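Local coordinates for ABC-type transport system, molybdenum-specific extracellular solute-binding protein (Clostridium difficile, PDB 4KD5) that probably captures molybdate or tungstate outside the cell and delivers it to a membrane ABC transporter for uptake, at residues Val85-Val90 against Phe166-Asp171; Ser11-Leu16 against Gly41-Leu46; Ile113-Ala118 against Leu144-Asp149; Glu7-Ala12 against Pro55-Ile60. All blocks are in the same frame, centred on the assembly; numbering follows the deposited sequence.

Contact 1. Residues Val85-Val90 against Phe166-Asp171; sequences VKNDLV and FVYFSD
Val90 N donates a nearly straight hydrogen bond of 2.7 Å to Val167 O, and Val167 N returns one of 3.0 Å to Val90 O, which makes this a hydrogen-bonded antiparallel pair. Next to it Leu89 and Tyr168 form the non-hydrogen-bonded pair, and beyond them Phe169 N reaches Asp88 O at 2.9 Å. Past the strand end the pairing passes to a side chain. Asn87 ND2 meets Ser170 OG at 2.8 Å, with the hydroxyl lying in the amide plane, and ND2 has a second partner in Tyr194 OH. Two hydroxyls, of Ser170 and Tyr194, thus hold the amide nitrogen, while Asn87 CB rests over one face of the Tyr168 ring. Apolar contacts flank the backbone: Leu89 CD1 touches Phe166 CD1 at 3.7 Å, and on the other face Val90 CG2 meets Val167 CG1 at 3.8 Å. Val90 CG1, anti to the carbonyl carbon (chi1 -61°), approaches Phe169 CD1, whose ring also takes a cation-pi contact from Lys183. Tyr168 is a predicted molybdate ligand, and the long strand 82-94, which pairs beside it, also pairs with strand 193-198, as in the interlobe connections of type II periplasmic binding proteins.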
loop_
_atom_site.group_PDB
_atom_site.type_symbol
_atom_site.label_atom_id
_atom_site.label_comp_id
_atom_site.label_asym_id
_atom_site.label_seq_id
_atom_site.Cartn_x
_atom_site.Cartn_y
_atom_site.Cartn_z
ATOM N N VAL A 85 21.601 6.153 3.483
ATOM C CA VAL A 85 22.602 6.832 4.295
ATOM C C VAL A 85 23.902 6.967 3.519
ATOM O O VAL A 85 24.055 6.412 2.430
ATOM C CB VAL A 85 22.886 6.103 5.621
ATOM C CG1 VAL A 85 21.607 5.909 6.410
ATOM C CG2 VAL A 85 23.550 4.759 5.359
ATOM N N LYS A 86 24.840 7.709 4.090
ATOM C CA LYS A 86 26.160 7.831 3.504
ATOM C C LYS A 86 27.193 7.652 4.602
ATOM O O LYS A 86 26.882 7.812 5.783
ATOM C CB LYS A 86 26.329 9.183 2.807
ATOM C CG LYS A 86 26.235 10.381 3.741
ATOM C CD LYS A 86 26.305 11.718 2.992
ATOM C CE LYS A 86 26.336 11.565 1.475
ATOM N NZ LYS A 86 24.980 11.456 0.863
ATOM N N ASN A 87 28.416 7.305 4.223
ATOM C CA ASN A 87 29.476 7.155 5.207
ATOM C C ASN A 87 30.432 8.333 5.149
ATOM O O ASN A 87 30.381 9.137 4.217
ATOM C CB ASN A 87 30.231 5.844 4.986
ATOM C CG ASN A 87 30.367 5.035 6.255
ATOM O OD1 ASN A 87 30.541 5.588 7.344
ATOM N ND2 ASN A 87 30.276 3.714 6.127
ATOM N N ASP A 88 31.291 8.442 6.153
ATOM C CA ASP A 88 32.331 9.460 6.147
ATOM C C ASP A 88 33.702 8.812 6.192
ATOM O O ASP A 88 33.894 7.805 6.870
ATOM C CB ASP A 88 32.159 10.421 7.327
ATOM C CG ASP A 88 31.450 11.702 6.936
ATOM O OD1 ASP A 88 31.610 12.132 5.776
ATOM O OD2 ASP A 88 30.735 12.277 7.782
ATOM N N LEU A 89 34.649 9.383 5.451
ATOM C CA LEU A 89 36.030 8.914 5.489
ATOM C C LEU A 89 36.727 9.673 6.609
ATOM O O LEU A 89 36.797 10.906 6.584
ATOM C CB LEU A 89 36.734 9.194 4.163
ATOM C CG LEU A 89 37.771 8.211 3.615
ATOM C CD1 LEU A 89 39.045 8.929 3.243
ATOM C CD2 LEU A 89 38.078 7.099 4.590
ATOM N N VAL A 90 37.229 8.945 7.602
ATOM C CA VAL A 90 37.822 9.593 8.766
ATOM C C VAL A 90 39.285 9.237 8.985
ATOM O O VAL A 90 39.769 8.209 8.503
ATOM C CB VAL A 90 37.015 9.311 10.053
ATOM C CG1 VAL A 90 35.606 9.850 9.926
ATOM C CG2 VAL A 90 36.985 7.817 10.348
ATOM N N PHE A 166 43.221 5.698 7.601
ATOM C CA PHE A 166 42.013 6.180 6.936
ATOM C C PHE A 166 40.964 5.079 6.905
ATOM O O PHE A 166 41.240 3.952 6.489
ATOM C CB PHE A 166 42.322 6.676 5.522
ATOM C CG PHE A 166 42.873 8.071 5.479
ATOM C CD1 PHE A 166 42.018 9.161 5.486
ATOM C CD2 PHE A 166 44.241 8.294 5.441
ATOM C CE1 PHE A 166 42.516 10.453 5.450
ATOM C CE2 PHE A 166 44.745 9.585 5.405
ATOM C CZ PHE A 166 43.881 10.664 5.410
ATOM N N VAL A 167 39.757 5.411 7.347
ATOM C CA VAL A 167 38.743 4.401 7.601
ATOM C C VAL A 167 37.351 5.042 7.566
ATOM O O VAL A 167 37.239 6.260 7.667
ATOM C CB VAL A 167 39.041 3.714 8.954
ATOM C CG1 VAL A 167 38.091 4.192 10.031
ATOM C CG2 VAL A 167 38.996 2.210 8.823
ATOM N N TYR A 168 36.300 4.243 7.386
ATOM C CA TYR A 168 34.936 4.773 7.473
ATOM C C TYR A 168 34.575 5.036 8.932
ATOM O O TYR A 168 35.068 4.348 9.822
ATOM C CB TYR A 168 33.922 3.804 6.860
ATOM C CG TYR A 168 33.979 3.693 5.356
ATOM C CD1 TYR A 168 34.616 4.655 4.589
ATOM C CD2 TYR A 168 33.386 2.625 4.703
ATOM C CE1 TYR A 168 34.664 4.553 3.214
ATOM C CE2 TYR A 168 33.428 2.516 3.333
ATOM C CZ TYR A 168 34.069 3.483 2.595
ATOM O OH TYR A 168 34.114 3.380 1.229
ATOM N N PHE A 169 33.711 6.013 9.189
ATOM C CA PHE A 169 33.314 6.290 10.564
ATOM C C PHE A 169 32.598 5.093 11.180
ATOM O O PHE A 169 32.745 4.817 12.367
ATOM C CB PHE A 169 32.426 7.526 10.638
ATOM C CG PHE A 169 32.215 8.025 12.034
ATOM C CD1 PHE A 169 33.290 8.460 12.797
ATOM C CD2 PHE A 169 30.946 8.068 12.586
ATOM C CE1 PHE A 169 33.102 8.922 14.085
ATOM C CE2 PHE A 169 30.750 8.532 13.878
ATOM C CZ PHE A 169 31.831 8.959 14.627
ATOM N N SER A 170 31.832 4.378 10.360
ATOM C CA SER A 170 31.077 3.220 10.831
ATOM C C SER A 170 31.981 2.072 11.275
ATOM O O SER A 170 31.549 1.188 12.019
ATOM C CB SER A 170 30.091 2.739 9.767
ATOM O OG SER A 170 30.739 2.413 8.559
ATOM N N ASP A 171 33.230 2.087 10.816
ATOM C CA ASP A 171 34.206 1.082 11.226
ATOM C C ASP A 171 34.829 1.427 12.576
ATOM O O ASP A 171 35.593 0.642 13.132
ATOM C CB ASP A 171 35.312 0.951 10.175
ATOM C CG ASP A 171 34.798 0.468 8.831
ATOM O OD1 ASP A 171 33.922 -0.422 8.801
ATOM O OD2 ASP A 171 35.289 0.975 7.800
#

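Contact 2. Residues Ser11-Leu16 against Gly41-Leu46; sequences SAAASL and GASGSL
Ala12 and Ala14 meet Gly41 through two main-chain hydrogen bonds, both weak. Gly41 N donates to Ala12 O at 3.4 Å, and Ala14 N donates to Gly41 O, also at 3.4 Å. The bonds fall on successive peptides of the one strand and bracket Ala13, giving a parallel bridge between Ala13 and Gly41 at the very ends of strands 6-13 and 34-41.

Hydrogen bonds within each segment then turn the two chains. Leu16 N closes a turn onto Ala13 O at 2.9 Å, while Leu46 N bonds to Ala42 O at 3.0 Å in the first turn of helix 43-52, with Ala42 at the N-cap. Two strand ends that lead into loops and helix starts at the carboxyl edge of a parallel sheet form the usual place for a ligand in this fold. Consistent with that, Ser15 and Ser43 are predicted molybdate ligands, and in ModA relatives the oxyanion is held by hydroxyls and main-chain N-H groups.

Side-chain packing is sparse, with Leu46 against small residues. Leu46 runs extended toward the strand (chi2 175°), which lays its CD1 against Ala12 O at 3.6 Å; its CD2 comes within 4.3 Å of Ser11 CB. Ala13 CB approaches Ser43 OG at 4.1 Å, a van der Waals contact.

The polar partner of Ser43 OG lies beyond the two segments. It is Ala62 N, in the loop after strand 58-60, which donates to the hydroxyl oxygen, consistent with holding that oxygen in place beside Ala13.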
loop_
_atom_site.group_PDB
_atom_site.type_symbol
_atom_site.label_atom_id
_atom_site.label_comp_id
_atom_site.label_asym_id
_atom_site.label_seq_id
_atom_site.Cartn_x
_atom_site.Cartn_y
_atom_site.Cartn_z
ATOM N N SER A 11 17.744 -7.580 0.662
ATOM C CA SER A 11 19.156 -7.858 0.418
ATOM C C SER A 11 19.950 -6.573 0.633
ATOM O O SER A 11 19.611 -5.531 0.071
ATOM C CB SER A 11 19.370 -8.388 -0.997
ATOM O OG SER A 11 18.774 -7.542 -1.955
ATOM N N ALA A 12 20.994 -6.644 1.457
ATOM C CA ALA A 12 21.781 -5.464 1.805
ATOM C C ALA A 12 23.265 -5.774 1.765
ATOM O O ALA A 12 23.664 -6.929 1.881
ATOM C CB ALA A 12 21.393 -4.958 3.177
ATOM N N ALA A 13 24.084 -4.738 1.616
ATOM C CA ALA A 13 25.530 -4.910 1.676
ATOM C C ALA A 13 25.898 -5.436 3.055
ATOM O O ALA A 13 25.387 -4.942 4.062
ATOM C CB ALA A 13 26.230 -3.599 1.409
ATOM N N ALA A 14 26.799 -6.416 3.103
ATOM C CA ALA A 14 27.164 -7.084 4.355
ATOM C C ALA A 14 27.727 -6.160 5.437
ATOM O O ALA A 14 27.899 -6.575 6.584
ATOM C CB ALA A 14 28.135 -8.217 4.077
ATOM N N SER A 15 27.994 -4.911 5.073
ATOM C CA SER A 15 28.505 -3.927 6.014
ATOM C C SER A 15 27.392 -3.368 6.897
ATOM O O SER A 15 27.656 -2.848 7.980
ATOM C CB SER A 15 29.189 -2.795 5.251
ATOM O OG SER A 15 29.843 -3.285 4.092
ATOM N N LEU A 16 26.152 -3.484 6.431
ATOM C CA LEU A 16 24.999 -2.936 7.146
ATOM C C LEU A 16 24.436 -3.871 8.212
ATOM O O LEU A 16 23.503 -3.503 8.921
ATOM C CB LEU A 16 23.875 -2.577 6.165
ATOM C CG LEU A 16 23.972 -1.358 5.241
ATOM C CD1 LEU A 16 24.335 -0.113 6.023
ATOM C CD2 LEU A 16 24.957 -1.581 4.113
ATOM N N GLY A 41 25.327 -9.828 1.323
ATOM C CA GLY A 41 26.292 -10.225 0.313
ATOM C C GLY A 41 27.000 -9.049 -0.332
ATOM O O GLY A 41 26.832 -7.900 0.087
ATOM N N ALA A 42 27.805 -9.340 -1.352
ATOM C CA ALA A 42 28.468 -8.300 -2.138
ATOM C C ALA A 42 27.490 -7.716 -3.155
ATOM O O ALA A 42 26.841 -8.461 -3.893
ATOM C CB ALA A 42 29.681 -8.866 -2.844
ATOM N N SER A 43 27.414 -6.387 -3.201
ATOM C CA SER A 43 26.423 -5.675 -4.006
ATOM C C SER A 43 26.329 -6.158 -5.450
ATOM O O SER A 43 25.230 -6.305 -5.986
ATOM C CB SER A 43 26.699 -4.173 -3.973
ATOM O OG SER A 43 26.733 -3.700 -2.642
ATOM N N GLY A 44 27.477 -6.413 -6.069
ATOM C CA GLY A 44 27.511 -6.879 -7.442
ATOM C C GLY A 44 26.843 -8.225 -7.655
ATOM O O GLY A 44 26.147 -8.421 -8.651
ATOM N N SER A 45 27.054 -9.155 -6.727
ATOM C CA SER A 45 26.453 -10.481 -6.813
ATOM C C SER A 45 24.965 -10.438 -6.481
ATOM O O SER A 45 24.160 -11.163 -7.071
ATOM C CB SER A 45 27.174 -11.448 -5.878
ATOM O OG SER A 45 28.556 -11.478 -6.163
ATOM N N LEU A 46 24.613 -9.591 -5.520
ATOM C CA LEU A 46 23.219 -9.346 -5.175
ATOM C C LEU A 46 22.465 -8.811 -6.390
ATOM O O LEU A 46 21.306 -9.157 -6.616
ATOM C CB LEU A 46 23.126 -8.363 -4.006
ATOM C CG LEU A 46 23.783 -8.802 -2.696
ATOM C CD1 LEU A 46 23.732 -7.701 -1.645
ATOM C CD2 LEU A 46 23.124 -10.064 -2.165
#

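Contact 3. Residues Ile113-Ala118 against Leu144-Asp149; sequences IAVGEA and LVFAKD
Val115 and Phe146 lie side by side and point the same way, with Val115 CG2 against Phe146 CD1 at 3.6 Å. With Val115 CG1 anti to the carbonyl carbon (chi1 -62°), CG2 is left between the backbone N and that carbon, facing the ring, while Gly116 O comes up at the ring edge. On the same face the Leu144 side chain crosses that of Ile113 obliquely, with Leu144 CD1 3.7 Å from Ile113 CB. At the far end Glu117 lays its CG 3.9 Å from Phe146 CB, its carboxylate plane turned 40° from the ring.

Four main-chain hydrogen bonds set this register: Val145 N to Ile113 O, Val115 N to Val145 O, Ala147 N to Val115 O at 2.8 Å, and Glu117 N to Ala147 O at 3.1 Å. Further out, Phe166 of strand 164-168 packs on Ile113 and Val115, and helix 150-159 lies on the small side chains of Ala114 and Ala147. Asp149 caps that helix through OD1 and Glu152 N.

The two strands belong to a beta-alpha-beta unit through helix 122-133. Their polar bonding is carried by the main chain, so the peptides fix the alignment and the side chains add apolar packing.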
loop_
_atom_site.group_PDB
_atom_site.type_symbol
_atom_site.label_atom_id
_atom_site.label_comp_id
_atom_site.label_asym_id
_atom_site.label_seq_id
_atom_site.Cartn_x
_atom_site.Cartn_y
_atom_site.Cartn_z
ATOM N N ILE A 113 51.277 6.016 7.626
ATOM C CA ILE A 113 49.858 6.242 7.369
ATOM C C ILE A 113 49.222 4.983 6.776
ATOM O O ILE A 113 49.568 4.563 5.671
ATOM C CB ILE A 113 49.649 7.428 6.404
ATOM C CG1 ILE A 113 50.232 8.709 7.003
ATOM C CG2 ILE A 113 48.177 7.621 6.080
ATOM C CD1 ILE A 113 50.148 9.919 6.095
ATOM N N ALA A 114 48.288 4.383 7.509
ATOM C CA ALA A 114 47.629 3.159 7.048
ATOM C C ALA A 114 46.416 3.474 6.179
ATOM O O ALA A 114 45.524 4.216 6.594
ATOM C CB ALA A 114 47.218 2.299 8.221
ATOM N N VAL A 115 46.380 2.899 4.977
ATOM C CA VAL A 115 45.219 3.018 4.092
ATOM C C VAL A 115 44.914 1.673 3.442
ATOM O O VAL A 115 45.779 0.797 3.381
ATOM C CB VAL A 115 45.440 4.058 2.964
ATOM C CG1 VAL A 115 45.649 5.455 3.521
ATOM C CG2 VAL A 115 46.612 3.644 2.087
ATOM N N GLY A 116 43.691 1.509 2.947
ATOM C CA GLY A 116 43.353 0.311 2.201
ATOM C C GLY A 116 43.967 0.353 0.812
ATOM O O GLY A 116 44.247 1.439 0.291
ATOM N N GLU A 117 44.190 -0.816 0.213
ATOM C CA GLU A 117 44.708 -0.875 -1.150
ATOM C C GLU A 117 43.754 -0.132 -2.086
ATOM O O GLU A 117 42.553 -0.391 -2.095
ATOM C CB GLU A 117 44.929 -2.330 -1.587
ATOM C CG GLU A 117 46.203 -2.956 -1.010
ATOM C CD GLU A 117 46.143 -4.477 -0.906
ATOM O OE1 GLU A 117 47.006 -5.058 -0.210
ATOM O OE2 GLU A 117 45.241 -5.091 -1.513
ATOM N N ALA A 118 44.306 0.793 -2.868
ATOM C CA ALA A 118 43.519 1.787 -3.605
ATOM C C ALA A 118 42.500 1.238 -4.610
ATOM O O ALA A 118 41.657 1.987 -5.104
ATOM C CB ALA A 118 44.444 2.781 -4.283
ATOM N N LEU A 144 52.990 6.011 3.255
ATOM C CA LEU A 144 51.829 5.183 2.943
ATOM C C LEU A 144 52.099 3.675 3.038
ATOM O O LEU A 144 52.982 3.144 2.355
ATOM C CB LEU A 144 51.305 5.526 1.544
ATOM C CG LEU A 144 50.087 6.443 1.438
ATOM C CD1 LEU A 144 49.788 7.153 2.746
ATOM C CD2 LEU A 144 50.245 7.454 0.316
ATOM N N VAL A 145 51.339 2.993 3.895
ATOM C CA VAL A 145 51.331 1.527 3.945
ATOM C C VAL A 145 49.920 1.020 3.635
ATOM O O VAL A 145 48.933 1.659 3.997
ATOM C CB VAL A 145 51.828 0.987 5.301
ATOM C CG1 VAL A 145 53.335 1.064 5.382
ATOM C CG2 VAL A 145 51.202 1.758 6.447
ATOM N N PHE A 146 49.825 -0.127 2.969
ATOM C CA PHE A 146 48.551 -0.563 2.408
ATOM C C PHE A 146 48.014 -1.870 3.007
ATOM O O PHE A 146 48.686 -2.902 2.970
ATOM C CB PHE A 146 48.671 -0.677 0.884
ATOM C CG PHE A 146 49.083 0.606 0.208
ATOM C CD1 PHE A 146 48.126 1.468 -0.309
ATOM C CD2 PHE A 146 50.424 0.956 0.093
ATOM C CE1 PHE A 146 48.497 2.651 -0.931
ATOM C CE2 PHE A 146 50.801 2.138 -0.525
ATOM C CZ PHE A 146 49.838 2.986 -1.038
ATOM N N ALA A 147 46.797 -1.810 3.549
ATOM C CA ALA A 147 46.157 -2.971 4.180
ATOM C C ALA A 147 45.143 -3.664 3.268
ATOM O O ALA A 147 44.624 -3.056 2.329
ATOM C CB ALA A 147 45.501 -2.573 5.483
ATOM N N LYS A 148 44.846 -4.927 3.574
ATOM C CA LYS A 148 43.924 -5.736 2.776
ATOM C C LYS A 148 42.468 -5.351 3.023
ATOM O O LYS A 148 41.607 -5.588 2.175
ATOM C CB LYS A 148 44.114 -7.224 3.080
ATOM C CG LYS A 148 43.857 -7.600 4.537
ATOM C CD LYS A 148 44.056 -9.094 4.771
ATOM C CE LYS A 148 43.759 -9.471 6.224
ATOM N NZ LYS A 148 43.857 -10.944 6.462
ATOM N N ASP A 149 42.203 -4.771 4.193
ATOM C CA ASP A 149 40.881 -4.245 4.530
ATOM C C ASP A 149 40.923 -3.306 5.735
ATOM O O ASP A 149 41.959 -3.178 6.394
ATOM C CB ASP A 149 39.865 -5.378 4.749
ATOM C CG ASP A 149 40.383 -6.481 5.659
ATOM O OD1 ASP A 149 41.095 -6.181 6.637
ATOM O OD2 ASP A 149 40.060 -7.657 5.394
#

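Contact 4. Residues Glu7-Ala12 against Pro55-Ile60; sequences ELNISA and PCDLFI
Asn9 O is gripped by two main-chain donors of the other segment, Asp57 N at 2.8 Å and Leu58 N at 3.1 Å. Further along, Ser11 N donates to Leu58 O at 3.0 Å, and Ile60 N donates to Ser11 O at 2.9 Å. Ser11 thus uses both its N-H and its carbonyl, and the pattern is that of neighbouring parallel strands.

One side-chain bond extends the pairing beyond the start of strand 58-60. The Asp57 carboxylate takes the place of a backbone carbonyl and receives Asn9 N on OD2, through the lone pair turned away from OD1; its modelled length is very short and should be read with caution. The other oxygen, OD1, is hydrogen-bonded to Ser202 OG, a second hold independent of the doubtful length. The carboxylate and the Asn9 amide are nearly parallel, their planes 1° apart, but offset rather than coplanar.

Apolar packing lies on one sheet face, where Ile10 and Leu58 run alongside each other, with Ile10 CG1 3.7 Å from Leu58 CB, and Ala12 CB meets Ile60 CB at 4.0 Å. Helix 205-215 covers Leu58 on that face. On the other face polar atoms make van der Waals contact with a ring: Ser11 OG approaches Phe59 CD1 at 3.3 Å, and Ser11 O lies at the edge of the same ring; Met67 and Leu70 of helix 65-72 also pack on Phe59.

Strand 6-13 also pairs in parallel with strand 34-41, so it runs between two parallel neighbours in a helix-covered sheet, the alpha-beta-alpha lobe of type II periplasmic binding proteins.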
loop_
_atom_site.group_PDB
_atom_site.type_symbol
_atom_site.label_atom_id
_atom_site.label_comp_id
_atom_site.label_asym_id
_atom_site.label_seq_id
_atom_site.Cartn_x
_atom_site.Cartn_y
_atom_site.Cartn_z
ATOM N N GLU A 7 5.820 -11.060 4.474
ATOM C CA GLU A 7 7.234 -11.385 4.602
ATOM C C GLU A 7 8.035 -10.682 3.512
ATOM O O GLU A 7 7.917 -11.017 2.332
ATOM C CB GLU A 7 7.444 -12.900 4.538
ATOM C CG GLU A 7 6.708 -13.664 5.631
ATOM C CD GLU A 7 6.750 -15.167 5.438
ATOM O OE1 GLU A 7 7.228 -15.624 4.379
ATOM O OE2 GLU A 7 6.302 -15.894 6.349
ATOM N N LEU A 8 8.840 -9.701 3.913
ATOM C CA LEU A 8 9.672 -8.956 2.972
ATOM C C LEU A 8 11.089 -9.525 2.922
ATOM O O LEU A 8 11.705 -9.783 3.962
ATOM C CB LEU A 8 9.726 -7.471 3.341
ATOM C CG LEU A 8 8.447 -6.644 3.239
ATOM C CD1 LEU A 8 8.707 -5.204 3.664
ATOM C CD2 LEU A 8 7.894 -6.678 1.832
ATOM N N ASN A 9 11.597 -9.734 1.712
ATOM C CA ASN A 9 12.985 -10.131 1.537
ATOM C C ASN A 9 13.851 -8.913 1.265
ATOM O O ASN A 9 13.678 -8.231 0.251
ATOM C CB ASN A 9 13.113 -11.139 0.391
ATOM C CG ASN A 9 12.682 -12.532 0.791
ATOM O OD1 ASN A 9 13.192 -13.099 1.759
ATOM N ND2 ASN A 9 11.726 -13.089 0.057
ATOM N N ILE A 10 14.776 -8.628 2.176
ATOM C CA ILE A 10 15.703 -7.519 1.979
ATOM C C ILE A 10 17.124 -8.031 1.747
ATOM O O ILE A 10 17.641 -8.831 2.529
ATOM C CB ILE A 10 15.689 -6.528 3.163
ATOM C CG1 ILE A 10 14.380 -5.744 3.195
ATOM C CG2 ILE A 10 16.839 -5.542 3.056
ATOM C CD1 ILE A 10 13.247 -6.459 3.873
ATOM N N SER A 11 17.744 -7.580 0.662
ATOM C CA SER A 11 19.156 -7.858 0.418
ATOM C C SER A 11 19.950 -6.573 0.633
ATOM O O SER A 11 19.611 -5.531 0.071
ATOM C CB SER A 11 19.370 -8.388 -0.997
ATOM O OG SER A 11 18.774 -7.542 -1.955
ATOM N N ALA A 12 20.994 -6.644 1.457
ATOM C CA ALA A 12 21.781 -5.464 1.805
ATOM C C ALA A 12 23.265 -5.774 1.765
ATOM O O ALA A 12 23.664 -6.929 1.881
ATOM C CB ALA A 12 21.393 -4.958 3.177
ATOM N N PRO A 55 13.538 -13.749 -5.772
ATOM C CA PRO A 55 12.429 -13.026 -5.134
ATOM C C PRO A 55 12.873 -12.086 -4.018
ATOM O O PRO A 55 12.763 -12.420 -2.833
ATOM C CB PRO A 55 11.563 -14.152 -4.562
ATOM C CG PRO A 55 12.506 -15.290 -4.356
ATOM C CD PRO A 55 13.511 -15.192 -5.468
ATOM N N CYS A 56 13.373 -10.918 -4.397
ATOM C CA CYS A 56 13.784 -9.914 -3.427
ATOM C C CYS A 56 12.800 -8.756 -3.451
ATOM O O CYS A 56 12.253 -8.422 -4.497
ATOM C CB CYS A 56 15.198 -9.426 -3.737
ATOM S SG CYS A 56 16.465 -10.697 -3.559
ATOM N N ASP A 57 12.567 -8.151 -2.292
ATOM C CA ASP A 57 11.605 -7.059 -2.183
ATOM C C ASP A 57 12.253 -5.684 -2.107
ATOM O O ASP A 57 11.813 -4.750 -2.771
ATOM C CB ASP A 57 10.690 -7.267 -0.970
ATOM C CG ASP A 57 9.861 -8.525 -1.075
ATOM O OD1 ASP A 57 9.023 -8.604 -1.993
ATOM O OD2 ASP A 57 10.051 -9.428 -0.239
ATOM N N LEU A 58 13.296 -5.571 -1.294
ATOM C CA LEU A 58 14.036 -4.323 -1.155
ATOM C C LEU A 58 15.533 -4.608 -1.283
ATOM O O LEU A 58 16.004 -5.671 -0.866
ATOM C CB LEU A 58 13.733 -3.668 0.195
ATOM C CG LEU A 58 14.078 -2.186 0.367
ATOM C CD1 LEU A 58 12.958 -1.304 -0.152
ATOM C CD2 LEU A 58 14.343 -1.871 1.827
ATOM N N PHE A 59 16.275 -3.673 -1.869
ATOM C CA PHE A 59 17.716 -3.834 -2.032
ATOM C C PHE A 59 18.450 -2.583 -1.548
ATOM O O PHE A 59 18.135 -1.467 -1.967
ATOM C CB PHE A 59 18.042 -4.138 -3.497
ATOM C CG PHE A 59 19.513 -4.236 -3.792
ATOM C CD1 PHE A 59 20.380 -4.862 -2.909
ATOM C CD2 PHE A 59 20.021 -3.735 -4.979
ATOM C CE1 PHE A 59 21.728 -4.960 -3.194
ATOM C CE2 PHE A 59 21.364 -3.829 -5.273
ATOM C CZ PHE A 59 22.222 -4.443 -4.380
ATOM N N ILE A 60 19.412 -2.779 -0.649
ATOM C CA ILE A 60 20.262 -1.694 -0.169
ATOM C C ILE A 60 21.690 -1.949 -0.642
ATOM O O ILE A 60 22.293 -2.969 -0.298
ATOM C CB ILE A 60 20.247 -1.603 1.362
ATOM C CG1 ILE A 60 18.821 -1.738 1.895
ATOM C CG2 ILE A 60 20.868 -0.296 1.822
ATOM C CD1 ILE A 60 18.723 -1.711 3.412
#

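In the fold
Contacts 2 and 4 start from the same strand, 6-13, and share Ser11 and Ala12; their centres are 11 Å apart, and Leu46 packs on Phe59 where they meet. Along the chain both close before contact 1 opens. Contact 3 is nested within the loop that contact 1 closes, and the two join where Phe166 N lies 2.9 Å from Ala114 O, as strands 164-168 and 113-116 are neighbours. Contacts 3 and 4 lie on opposite sides of the chain's centre, their own centres about 33 Å apart. Strand 82-94 of contact 1 connects the two regions; Tyr168 lies on the contact 3 side, Ser15 and Ser43 on the contact 4 side, consistent with a predicted molybdate site between two lobes.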